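Local coordinates for protein transcriptional regulator (GntR family) (Enterococcus faecalis, PDB 3DDV) that probably senses a small effector molecule through its UTRA domain and so regulates transcription, as in other GntR-family repressors of the HutC type, at residues Arg36-Arg41 and Ile48-Ala53; Leu113-Val118 and Thr132-Ser137. One frame throughout, in Å; residues are numbered along the deposited sequence.

In the fold
Both contacts are antiparallel hairpins of one six-stranded sheet, the core of the UTRA domain, and they lie side by side in it: strand 46-56 of contact 1 is the neighbour of strand 126-135 of contact 2, and their centres are about 10 Å apart. Backbone bonds such as Phe-50 O to Gln-133 N, 2.7 Å, probably sew the two together. Both are partly buried, the centre of contact 1 about 6 Å and that of contact 2 about 10 Å from the centre of the chain; contact 1 adds a salt bridge to its ladder. Contact 2 pairs fewer residues, is held by backbone bonds and apolar packing around a tyrosine, and reaches a second subunit at its Leu-113 end.

Contact 1 of 2, residues Arg36-Arg41 and Ile48-Ala53; sequences RMERIR and ICFEVA
Met-37, Arg-39 and Arg-41 form hydrogen-bonded pairs with Ala-53, Glu-51 and Cys-49 in two antiparallel strands whose segment axes approach to 4.7 Å, the first hairpin of the UTRA sheet. Next to the turn is a classic beta bulge: Ile-48 and Cys-49 both face Arg-41, whose O takes a bond of 2.7 Å from Ile-48 N and a weak one from Cys-49 N. On the face that carries Arg-39, its side chain runs beside that of Glu-51. CG of Arg-39 stands opposite the backbone N (chi1 -176°), and bends farther out bring NE to Glu-51 OE2 at 3.3 Å. This salt bridge lies near the guanidinium plane but meets the carboxylate from above, the two planes being 88° apart. NH1 of Arg-39 bonds Thr-69 O, tying the hairpin to helix 65-70. Met-37 CE lies over the centre of one face of this guanidinium, a fitting place for a flexible, apolar thioether, and Arg-41 NH1 lies above the opposite face, toward the rim. The small Ala-53 sets its CB 4.2 Å from Met-37 CG. On the other face of the sheet, Phe-50 meets both Glu-38 and Ile-40. Glu-38 crosses it at a slant, its CG 3.9 Å from Phe-50 CZ, and the ring also meets that of Tyr-103, nearly parallel to it. Ile-40 comes to the ring edge, its CG1 3.9 Å from Phe-50 CD1.

Contact 2 of 2, residues Leu113-Val118 and Thr132-Ser137; sequences LRVRQV and TQYAGS
Tyr-134 lays the edge of its ring against Val-115 and the backbone of Leu-113, the main side-chain contact of this second antiparallel hairpin of the UTRA sheet. The segment axes approach to 4.8 Å, and two hydrogen-bonded pairs, Leu-113 with Tyr-134 and Val-115 with Thr-132, flank the non-hydrogen-bonded pair of Arg-114 and Gln-133. The bond from Thr-132 N to Val-115 O, 2.8 Å, is nearly straight at 176°. With CG of Tyr-134 beside its own backbone N (chi1 -60°), the ring leans along its own strand toward Thr-132, and its CD2 comes to 3.3 Å from Leu-113 O, near the ring plane. Val-115 sets CG2 beside its backbone N and CG1 opposite it (chi1 -175°), which turns CG2 to Tyr-134 CE2, 3.6 Å away, on the same ring edge. A beta-branched valine suits this strand position, offering a compact methyl to the aromatic rim. Thr-132 serves two surroundings at once: its methyl CG2 lies over one face of the Tyr-134 ring, offset toward the rim, whereas OG1 makes a weak hydrogen bond to Glu-51 in the adjoining strand. Tyr-134 also stacks on Phe-139. Leu-113 sends CD2 to 4.2 Å from Tyr-134 CD2 and packs on Leu-113 of the second subunit, so an apolar residue belongs at this end, which faces another subunit. On the other side of the sheet, Arg-114 leaves the sheet with its CG 3.6 Å from Thr-132 O.

Contact 1 of 2, residues Arg36-Arg41 and Ile48-Ala53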
loop_
_atom_site.group_PDB
_atom_site.type_symbol
_atom_site.label_atom_id
_atom_site.label_comp_id
_atom_site.label_asym_id
_atom_site.label_seq_id
_atom_site.Cartn_x
_atom_site.Cartn_y
_atom_site.Cartn_z
ATOM N N ARG B 36 14.826 -20.615 28.376
ATOM C CA ARG B 36 14.331 -19.288 28.200
ATOM C C ARG B 36 15.320 -18.384 28.795
ATOM O O ARG B 36 15.719 -18.581 29.943
ATOM C CB ARG B 36 13.055 -19.124 28.955
ATOM C CG ARG B 36 12.247 -17.994 28.416
ATOM C CD ARG B 36 11.715 -17.101 29.487
ATOM N NE ARG B 36 10.539 -16.483 28.963
ATOM C CZ ARG B 36 9.372 -17.104 28.832
ATOM N NH1 ARG B 36 9.202 -18.391 29.258
ATOM N NH2 ARG B 36 8.347 -16.415 28.289
ATOM N N MET B 37 15.772 -17.427 28.013
ATOM C CA MET B 37 16.814 -16.504 28.459
ATOM C C MET B 37 16.507 -15.081 28.036
ATOM O O MET B 37 15.898 -14.831 26.984
ATOM C CB MET B 37 18.200 -16.954 28.018
ATOM C CG MET B 37 18.572 -16.843 26.560
ATOM S SD MET B 37 20.376 -16.993 26.346
ATOM C CE MET B 37 20.933 -15.346 26.814
ATOM N N GLU B 38 16.833 -14.167 28.938
ATOM C CA GLU B 38 16.537 -12.749 28.792
ATOM C C GLU B 38 17.838 -12.027 28.901
ATOM O O GLU B 38 18.653 -12.378 29.755
ATOM C CB GLU B 38 15.673 -12.273 29.928
ATOM C CG GLU B 38 14.262 -12.664 29.760
ATOM C CD GLU B 38 13.408 -12.362 30.947
ATOM O OE1 GLU B 38 13.876 -11.745 31.933
ATOM O OE2 GLU B 38 12.253 -12.776 30.875
ATOM N N ARG B 39 18.013 -10.987 28.105
ATOM C CA ARG B 39 19.327 -10.421 27.928
ATOM C C ARG B 39 19.238 -8.945 27.520
ATOM O O ARG B 39 18.412 -8.592 26.703
ATOM C CB ARG B 39 19.980 -11.266 26.845
ATOM C CG ARG B 39 21.386 -10.960 26.508
ATOM C CD ARG B 39 21.600 -10.863 24.960
ATOM N NE ARG B 39 21.506 -12.159 24.267
ATOM C CZ ARG B 39 22.487 -13.069 24.210
ATOM N NH1 ARG B 39 23.665 -12.867 24.807
ATOM N NH2 ARG B 39 22.271 -14.205 23.548
ATOM N N ILE B 40 20.050 -8.093 28.145
ATOM C CA ILE B 40 20.248 -6.681 27.730
ATOM C C ILE B 40 21.623 -6.527 27.049
ATOM O O ILE B 40 22.601 -7.058 27.527
ATOM C CB ILE B 40 20.174 -5.719 28.943
ATOM C CG1 ILE B 40 18.943 -6.036 29.799
ATOM C CG2 ILE B 40 20.121 -4.305 28.474
ATOM C CD1 ILE B 40 18.793 -5.199 31.012
ATOM N N ARG B 41 21.666 -5.827 25.921
ATOM C CA ARG B 41 22.926 -5.455 25.234
ATOM C C ARG B 41 23.107 -3.950 25.263
ATOM O O ARG B 41 22.144 -3.181 25.221
ATOM C CB ARG B 41 22.959 -5.934 23.775
ATOM C CG ARG B 41 22.641 -7.440 23.657
ATOM C CD ARG B 41 22.753 -8.038 22.217
ATOM N NE ARG B 41 24.140 -8.452 21.979
ATOM C CZ ARG B 41 24.643 -9.692 22.085
ATOM N NH1 ARG B 41 23.883 -10.764 22.358
ATOM N NH2 ARG B 41 25.944 -9.854 21.889
ATOM N N ILE B 48 21.017 -0.800 24.450
ATOM C CA ILE B 48 20.335 -0.659 23.179
ATOM C C ILE B 48 19.058 -1.498 23.174
ATOM O O ILE B 48 18.072 -1.112 22.576
ATOM C CB ILE B 48 21.222 -1.142 22.017
ATOM C CG1 ILE B 48 22.608 -0.482 22.059
ATOM C CG2 ILE B 48 20.599 -0.784 20.707
ATOM C CD1 ILE B 48 22.594 1.092 22.027
ATOM N N CYS B 49 19.058 -2.653 23.829
ATOM C CA CYS B 49 17.998 -3.616 23.585
ATOM C C CYS B 49 17.836 -4.703 24.637
ATOM O O CYS B 49 18.735 -5.060 25.372
ATOM C CB CYS B 49 18.220 -4.249 22.203
ATOM S SG CYS B 49 19.571 -5.406 22.092
ATOM N N PHE B 50 16.639 -5.223 24.702
ATOM C CA PHE B 50 16.288 -6.316 25.606
ATOM C C PHE B 50 15.691 -7.417 24.764
ATOM O O PHE B 50 14.767 -7.180 23.959
ATOM C CB PHE B 50 15.235 -5.838 26.576
ATOM C CG PHE B 50 14.736 -6.894 27.476
ATOM C CD1 PHE B 50 15.361 -7.137 28.671
ATOM C CD2 PHE B 50 13.636 -7.633 27.143
ATOM C CE1 PHE B 50 14.914 -8.100 29.519
ATOM C CE2 PHE B 50 13.204 -8.601 27.977
ATOM C CZ PHE B 50 13.843 -8.832 29.173
ATOM N N GLU B 51 16.195 -8.616 24.950
ATOM C CA GLU B 51 15.794 -9.739 24.136
ATOM C C GLU B 51 15.354 -10.930 24.996
ATOM O O GLU B 51 16.065 -11.346 25.884
ATOM C CB GLU B 51 17.011 -10.091 23.266
ATOM C CG GLU B 51 17.002 -11.437 22.567
ATOM C CD GLU B 51 18.247 -11.668 21.737
ATOM O OE1 GLU B 51 18.361 -10.966 20.662
ATOM O OE2 GLU B 51 19.053 -12.555 22.143
ATOM N N VAL B 52 14.197 -11.485 24.704
ATOM C CA VAL B 52 13.811 -12.779 25.255
ATOM C C VAL B 52 14.045 -13.837 24.184
ATOM O O VAL B 52 13.550 -13.723 23.069
ATOM C CB VAL B 52 12.302 -12.823 25.663
ATOM C CG1 VAL B 52 11.994 -14.103 26.409
ATOM C CG2 VAL B 52 12.006 -11.661 26.487
ATOM N N ALA B 53 14.740 -14.897 24.534
ATOM C CA ALA B 53 14.944 -15.954 23.581
ATOM C C ALA B 53 14.510 -17.295 24.175
ATOM O O ALA B 53 14.812 -17.614 25.320
ATOM C CB ALA B 53 16.383 -15.976 23.139
#

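Contact 2 of 2, residues Leu113-Val118 and Thr132-Ser137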
loop_
_atom_site.group_PDB
_atom_site.type_symbol
_atom_site.label_atom_id
_atom_site.label_comp_id
_atom_site.label_asym_id
_atom_site.label_seq_id
_atom_site.Cartn_x
_atom_site.Cartn_y
_atom_site.Cartn_z
ATOM N N LEU B 113 11.106 -0.382 19.158
ATOM C CA LEU B 113 11.030 -1.120 17.915
ATOM C C LEU B 113 11.103 -2.563 18.333
ATOM O O LEU B 113 12.091 -2.991 18.956
ATOM C CB LEU B 113 12.196 -0.808 16.961
ATOM C CG LEU B 113 12.041 -1.626 15.679
ATOM C CD1 LEU B 113 11.016 -0.918 14.799
ATOM C CD2 LEU B 113 13.306 -1.856 14.975
ATOM N N ARG B 114 10.070 -3.311 17.978
ATOM C CA ARG B 114 9.973 -4.684 18.400
ATOM C C ARG B 114 10.181 -5.593 17.258
ATOM O O ARG B 114 9.543 -5.468 16.238
ATOM C CB ARG B 114 8.604 -4.993 18.932
ATOM C CG ARG B 114 8.588 -6.367 19.595
ATOM C CD ARG B 114 7.410 -6.546 20.483
ATOM N NE ARG B 114 6.353 -6.999 19.643
ATOM C CZ ARG B 114 5.068 -6.730 19.843
ATOM N NH1 ARG B 114 4.707 -5.991 20.884
ATOM N NH2 ARG B 114 4.138 -7.195 18.996
ATOM N N VAL B 115 11.052 -6.551 17.451
ATOM C CA VAL B 115 11.255 -7.571 16.445
ATOM C C VAL B 115 11.014 -8.906 17.085
ATOM O O VAL B 115 11.631 -9.229 18.076
ATOM C CB VAL B 115 12.694 -7.552 15.884
ATOM C CG1 VAL B 115 12.824 -8.554 14.732
ATOM C CG2 VAL B 115 13.013 -6.190 15.458
ATOM N N ARG B 116 10.122 -9.675 16.507
ATOM C CA ARG B 116 9.952 -11.035 16.889
ATOM C C ARG B 116 10.398 -11.886 15.730
ATOM O O ARG B 116 9.984 -11.673 14.598
ATOM C CB ARG B 116 8.478 -11.326 17.119
ATOM C CG ARG B 116 7.813 -10.586 18.284
ATOM C CD ARG B 116 6.678 -11.393 18.690
ATOM N NE ARG B 116 5.516 -10.673 19.180
ATOM C CZ ARG B 116 5.310 -10.383 20.454
ATOM N NH1 ARG B 116 6.239 -10.668 21.414
ATOM N NH2 ARG B 116 4.182 -9.771 20.764
ATOM N N GLN B 117 11.142 -12.929 16.038
ATOM C CA GLN B 117 11.735 -13.755 15.019
ATOM C C GLN B 117 11.687 -15.240 15.363
ATOM O O GLN B 117 11.920 -15.589 16.497
ATOM C CB GLN B 117 13.153 -13.317 14.915
ATOM C CG GLN B 117 14.126 -14.369 14.542
ATOM C CD GLN B 117 15.489 -13.736 14.225
ATOM O OE1 GLN B 117 15.598 -12.637 13.649
ATOM N NE2 GLN B 117 16.522 -14.409 14.659
ATOM N N VAL B 118 11.361 -16.084 14.379
ATOM C CA VAL B 118 11.584 -17.529 14.440
ATOM C C VAL B 118 12.640 -17.949 13.418
ATOM O O VAL B 118 12.601 -17.497 12.290
ATOM C CB VAL B 118 10.330 -18.327 14.143
ATOM C CG1 VAL B 118 10.636 -19.803 14.278
ATOM C CG2 VAL B 118 9.243 -17.924 15.065
ATOM N N THR B 132 12.725 -9.198 20.607
ATOM C CA THR B 132 13.630 -8.177 20.972
ATOM C C THR B 132 12.956 -6.831 20.971
ATOM O O THR B 132 12.152 -6.524 20.109
ATOM C CB THR B 132 14.745 -8.156 20.023
ATOM O OG1 THR B 132 15.407 -9.408 20.089
ATOM C CG2 THR B 132 15.688 -7.049 20.386
ATOM N N GLN B 133 13.333 -6.034 21.946
ATOM C CA GLN B 133 12.773 -4.741 22.138
ATOM C C GLN B 133 13.941 -3.715 22.176
ATOM O O GLN B 133 14.794 -3.712 23.117
ATOM C CB GLN B 133 12.025 -4.830 23.451
ATOM C CG GLN B 133 10.671 -4.192 23.427
ATOM C CD GLN B 133 9.674 -4.886 24.245
ATOM O OE1 GLN B 133 9.622 -6.109 24.258
ATOM N NE2 GLN B 133 8.843 -4.122 24.923
ATOM N N TYR B 134 14.036 -2.903 21.124
ATOM C CA TYR B 134 15.108 -1.886 20.975
ATOM C C TYR B 134 14.577 -0.515 21.383
ATOM O O TYR B 134 13.444 -0.151 21.026
ATOM C CB TYR B 134 15.521 -1.747 19.514
ATOM C CG TYR B 134 16.043 -2.999 18.893
ATOM C CD1 TYR B 134 17.385 -3.315 18.952
ATOM C CD2 TYR B 134 15.209 -3.826 18.195
ATOM C CE1 TYR B 134 17.864 -4.459 18.364
ATOM C CE2 TYR B 134 15.665 -4.947 17.629
ATOM C CZ TYR B 134 16.995 -5.277 17.717
ATOM O OH TYR B 134 17.414 -6.450 17.156
ATOM N N ALA B 135 15.378 0.241 22.126
ATOM C CA ALA B 135 15.127 1.671 22.342
ATOM C C ALA B 135 15.110 2.398 21.009
ATOM O O ALA B 135 16.132 2.443 20.350
ATOM C CB ALA B 135 16.214 2.260 23.197
ATOM N N GLY B 136 13.969 2.986 20.647
ATOM C CA GLY B 136 13.754 3.554 19.327
ATOM C C GLY B 136 14.819 4.566 18.960
ATOM O O GLY B 136 15.435 4.482 17.898
ATOM N N SER B 137 15.058 5.468 19.907
ATOM C CA SER B 137 15.919 6.609 19.733
ATOM C C SER B 137 17.398 6.207 19.622
ATOM O O SER B 137 18.190 6.901 19.018
ATOM C CB SER B 137 15.745 7.506 20.939
ATOM O OG SER B 137 16.551 7.002 21.993
#